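Local coordinates for protein amine Dehydrogenase (Pseudomonas putida, PDB 1JMX) that probably takes part in electron transfer during amine oxidation, carrying two covalently bound c-type hemes, at residues E163-A166 against W167-Q171; G188-L191 against A192-D195. All blocks are in the same frame, centred on the assembly; numbering follows the deposited sequence.

In the fold
Contact 1 opens helix 165-173, and contact 2 is the turn after strand 182-190, the next regular element along the chain. Their centres lie 37 Å apart on opposite sides of the chain's centre, and their nearest atoms are about 23 Å apart, so the two do not touch. Contact 1 is the one closer to heme-binding residues: the side chain of Trp167 is about 10 Å from that of Lys32, which binds one heme c, and that of Glu163 is about 10 Å from that of Arg114, which binds the other. Residues 188-195 of contact 2 lie away from these sites, at the first hairpin of an eight-stranded antiparallel barrel.

Contact 1: residues E163-A166 against W167-Q171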
loop_
_atom_site.group_PDB
_atom_site.type_symbol
_atom_site.label_atom_id
_atom_site.label_comp_id
_atom_site.label_asym_id
_atom_site.label_seq_id
_atom_site.Cartn_x
_atom_site.Cartn_y
_atom_site.Cartn_z
ATOM N N GLU A 163 -24.389 2.997 -17.513
ATOM C CA GLU A 163 -25.381 2.189 -18.211
ATOM C C GLU A 163 -24.770 1.152 -19.138
ATOM O O GLU A 163 -23.781 1.403 -19.825
ATOM C CB GLU A 163 -26.387 3.063 -18.970
ATOM C CG GLU A 163 -27.841 2.928 -18.435
ATOM C CD GLU A 163 -28.474 1.531 -18.656
ATOM O OE1 GLU A 163 -29.301 1.403 -19.597
ATOM O OE2 GLU A 163 -28.182 0.579 -17.876
ATOM N N SER A 164 -25.371 -0.029 -19.120
ATOM C CA SER A 164 -24.941 -1.144 -19.944
ATOM C C SER A 164 -26.130 -2.084 -20.100
ATOM O O SER A 164 -27.057 -2.066 -19.286
ATOM C CB SER A 164 -23.762 -1.878 -19.282
ATOM O OG SER A 164 -24.163 -2.532 -18.088
ATOM N N ALA A 165 -26.103 -2.891 -21.153
ATOM C CA ALA A 165 -27.176 -3.840 -21.408
ATOM C C ALA A 165 -27.234 -4.869 -20.283
ATOM O O ALA A 165 -28.312 -5.261 -19.841
ATOM C CB ALA A 165 -26.948 -4.528 -22.749
ATOM N N ALA A 166 -26.057 -5.258 -19.798
ATOM C CA ALA A 166 -25.915 -6.236 -18.724
ATOM C C ALA A 166 -26.686 -5.860 -17.464
ATOM O O ALA A 166 -27.381 -6.689 -16.874
ATOM C CB ALA A 166 -24.439 -6.418 -18.397
ATOM N N TRP A 167 -26.538 -4.608 -17.043
ATOM C CA TRP A 167 -27.219 -4.118 -15.856
ATOM C C TRP A 167 -28.723 -4.019 -16.071
ATOM O O TRP A 167 -29.508 -4.315 -15.171
ATOM C CB TRP A 167 -26.665 -2.747 -15.460
ATOM C CG TRP A 167 -27.357 -2.149 -14.281
ATOM C CD1 TRP A 167 -27.849 -0.883 -14.178
ATOM C CD2 TRP A 167 -27.647 -2.798 -13.035
ATOM N NE1 TRP A 167 -28.428 -0.700 -12.947
ATOM C CE2 TRP A 167 -28.320 -1.858 -12.224
ATOM C CE3 TRP A 167 -27.404 -4.085 -12.526
ATOM C CZ2 TRP A 167 -28.755 -2.159 -10.927
ATOM C CZ3 TRP A 167 -27.838 -4.387 -11.238
ATOM C CH2 TRP A 167 -28.507 -3.424 -10.453
ATOM N N ALA A 168 -29.116 -3.573 -17.260
ATOM C CA ALA A 168 -30.526 -3.419 -17.607
ATOM C C ALA A 168 -31.226 -4.775 -17.610
ATOM O O ALA A 168 -32.312 -4.930 -17.036
ATOM C CB ALA A 168 -30.658 -2.752 -18.983
ATOM N N GLU A 169 -30.580 -5.755 -18.240
ATOM C CA GLU A 169 -31.106 -7.111 -18.340
ATOM C C GLU A 169 -31.013 -7.876 -17.038
ATOM O O GLU A 169 -31.699 -8.884 -16.853
ATOM C CB GLU A 169 -30.410 -7.865 -19.465
ATOM C CG GLU A 169 -30.938 -7.455 -20.830
ATOM C CD GLU A 169 -30.144 -8.029 -21.988
ATOM O OE1 GLU A 169 -29.700 -7.228 -22.852
ATOM O OE2 GLU A 169 -29.985 -9.275 -22.050
ATOM N N TRP A 170 -30.147 -7.414 -16.145
ATOM C CA TRP A 170 -30.018 -8.051 -14.853
ATOM C C TRP A 170 -31.149 -7.576 -13.933
ATOM O O TRP A 170 -31.701 -8.364 -13.171
ATOM C CB TRP A 170 -28.662 -7.760 -14.217
ATOM C CG TRP A 170 -28.566 -8.402 -12.891
ATOM C CD1 TRP A 170 -28.537 -7.781 -11.683
ATOM C CD2 TRP A 170 -28.585 -9.807 -12.624
ATOM N NE1 TRP A 170 -28.544 -8.710 -10.678
ATOM C CE2 TRP A 170 -28.573 -9.964 -11.226
ATOM C CE3 TRP A 170 -28.615 -10.950 -13.434
ATOM C CZ2 TRP A 170 -28.590 -11.219 -10.612
ATOM C CZ3 TRP A 170 -28.631 -12.201 -12.826
ATOM C CH2 TRP A 170 -28.620 -12.324 -11.426
ATOM N N GLN A 171 -31.486 -6.288 -14.011
ATOM C CA GLN A 171 -32.554 -5.720 -13.195
ATOM C C GLN A 171 -33.899 -6.401 -13.453
ATOM O O GLN A 171 -34.778 -6.400 -12.591
ATOM C CB GLN A 171 -32.697 -4.220 -13.462
ATOM C CG GLN A 171 -31.551 -3.383 -12.946
ATOM C CD GLN A 171 -31.803 -1.893 -13.110
ATOM O OE1 GLN A 171 -32.352 -1.238 -12.210
ATOM N NE2 GLN A 171 -31.411 -1.348 -14.266
#
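The carboxylate of Glu163 comes to the edge of the Trp167 indole, near its plane, with OE2 4.0 Å from CD1 and the two flat groups turned 69° apart. One indole face carries Gln171, whose CG sits 3.6 Å above the plane toward the rim. With its CG anti to the backbone N (chi1 177°), Trp167 extends its ring along the helix to this residue one turn on, while the far edge, at CZ3, meets the edge of the Trp170 ring. Arg31 adds a cation-pi contact to Trp167, and Trp170 NE1 bonds to the carbonyl of Asn234.

Ser164 is the N-cap. Its short side chain can fold back over the first turn, where OG accepts a weak bond from Trp167 N at 3.3 Å; the same OG is hydrogen-bonded to Glu74. Behind the cap, Ala168 N bonds to Ser164 O and Glu169 N to Ala165 O, the latter at 2.8 Å and with the amide almost in line with the C=O. Glu169 CB lies 3.4 Å from Ala165 O, and the small methyl of Ala165 leaves Glu169 OE1 3.9 Å from its CB. Glu163 OE2 also takes a weak bond from Ser164 N. Two carboxylates, Glu163 and Glu74, thus gather at the amino end of the helix, where the helix dipole would probably help to stabilise their negative charge.

Contact 2: residues G188-L191 against A192-D195; sequences GHML and AKGD
His189 and Asp195 face each other across a non-hydrogen-bonded antiparallel pair, with ring and carboxylate planes 75° apart. Asp195 OD2 comes 3.0 Å from His189 CD2 at the edge of the ring, while Gly194 O stands 3.9 Å above one face. His189 reaches them because its CG is anti to the backbone N (chi1 -175°); its ring also meets that of Tyr411. Replacing His189 with an alanine would probably leave the Asp195 carboxylate without the ring edge it lies against and remove the ring that meets Tyr411.

Met190 points to the face away from His189, where its side chain slants over Lys193 of the turn, Met190 SD 3.7 Å from Lys193 CB. The flexible thioether suits the aliphatic root of the lysine, whose ammonium end makes a cation-pi contact with Tyr218.

Two amides grip Met190 O. Gly194 N, at 2.8 Å, lies in the carbonyl plane, whereas Lys193 N, at 2.9 Å, comes from above it. Met190 N returns a nearly straight bond (178°) to Gly194 O. At Gly194 a beta carbon would collide with the carbonyl O of Lys193, so glycine suits the place. Arg392 and Glu394 bind the turn at Leu191 O and Ala192 N. A type II turn at Leu191-Ala192, closed by Lys193 N to Met190 O, leads into a classic beta bulge, Lys193 and Gly194 both facing Met190, and joins neighbouring strands of the barrel.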
loop_
_atom_site.group_PDB
_atom_site.type_symbol
_atom_site.label_atom_id
_atom_site.label_comp_id
_atom_site.label_asym_id
_atom_site.label_seq_id
_atom_site.Cartn_x
_atom_site.Cartn_y
_atom_site.Cartn_z
ATOM N N GLY A 188 -14.589 -28.101 -1.575
ATOM C CA GLY A 188 -13.650 -27.004 -1.509
ATOM C C GLY A 188 -12.262 -27.477 -1.136
ATOM O O GLY A 188 -12.050 -28.658 -0.861
ATOM N N HIS A 189 -11.315 -26.546 -1.113
ATOM C CA HIS A 189 -9.941 -26.865 -0.780
ATOM C C HIS A 189 -9.249 -25.712 -0.074
ATOM O O HIS A 189 -9.309 -24.571 -0.529
ATOM C CB HIS A 189 -9.161 -27.207 -2.050
ATOM C CG HIS A 189 -7.761 -27.666 -1.790
ATOM N ND1 HIS A 189 -6.723 -26.791 -1.557
ATOM C CD2 HIS A 189 -7.234 -28.909 -1.689
ATOM C CE1 HIS A 189 -5.619 -27.473 -1.318
ATOM N NE2 HIS A 189 -5.901 -28.760 -1.392
ATOM N N MET A 190 -8.603 -26.014 1.043
ATOM C CA MET A 190 -7.865 -25.006 1.781
ATOM C C MET A 190 -6.372 -25.260 1.569
ATOM O O MET A 190 -5.879 -26.352 1.842
ATOM C CB MET A 190 -8.204 -25.060 3.268
ATOM C CG MET A 190 -7.557 -23.946 4.079
ATOM S SD MET A 190 -7.914 -24.040 5.835
ATOM C CE MET A 190 -9.365 -23.034 5.927
ATOM N N LEU A 191 -5.673 -24.263 1.035
ATOM C CA LEU A 191 -4.236 -24.362 0.781
ATOM C C LEU A 191 -3.516 -24.784 2.057
ATOM O O LEU A 191 -3.798 -24.271 3.136
ATOM C CB LEU A 191 -3.708 -23.007 0.309
ATOM C CG LEU A 191 -3.028 -22.862 -1.051
ATOM C CD1 LEU A 191 -3.743 -23.628 -2.149
ATOM C CD2 LEU A 191 -2.997 -21.384 -1.377
ATOM N N ALA A 192 -2.625 -25.761 1.930
ATOM C CA ALA A 192 -1.855 -26.279 3.055
ATOM C C ALA A 192 -2.671 -27.033 4.109
ATOM O O ALA A 192 -2.144 -27.381 5.171
ATOM C CB ALA A 192 -1.042 -25.167 3.704
ATOM N N LYS A 193 -3.950 -27.271 3.830
ATOM C CA LYS A 193 -4.803 -28.014 4.758
ATOM C C LYS A 193 -5.459 -29.208 4.061
ATOM O O LYS A 193 -5.470 -30.321 4.589
ATOM C CB LYS A 193 -5.858 -27.112 5.390
ATOM C CG LYS A 193 -6.852 -27.860 6.278
ATOM C CD LYS A 193 -6.154 -28.591 7.406
ATOM C CE LYS A 193 -7.130 -29.390 8.240
ATOM N NZ LYS A 193 -8.193 -28.518 8.786
ATOM N N GLY A 194 -6.012 -28.975 2.878
ATOM C CA GLY A 194 -6.616 -30.060 2.137
ATOM C C GLY A 194 -8.057 -29.879 1.728
ATOM O O GLY A 194 -8.678 -28.853 2.002
ATOM N N ASP A 195 -8.585 -30.924 1.092
ATOM C CA ASP A 195 -9.954 -30.952 0.606
ATOM C C ASP A 195 -10.984 -30.906 1.714
ATOM O O ASP A 195 -10.708 -31.257 2.853
ATOM C CB ASP A 195 -10.186 -32.189 -0.264
ATOM C CG ASP A 195 -9.498 -32.097 -1.612
ATOM O OD1 ASP A 195 -9.075 -33.143 -2.150
ATOM O OD2 ASP A 195 -9.389 -30.976 -2.151
#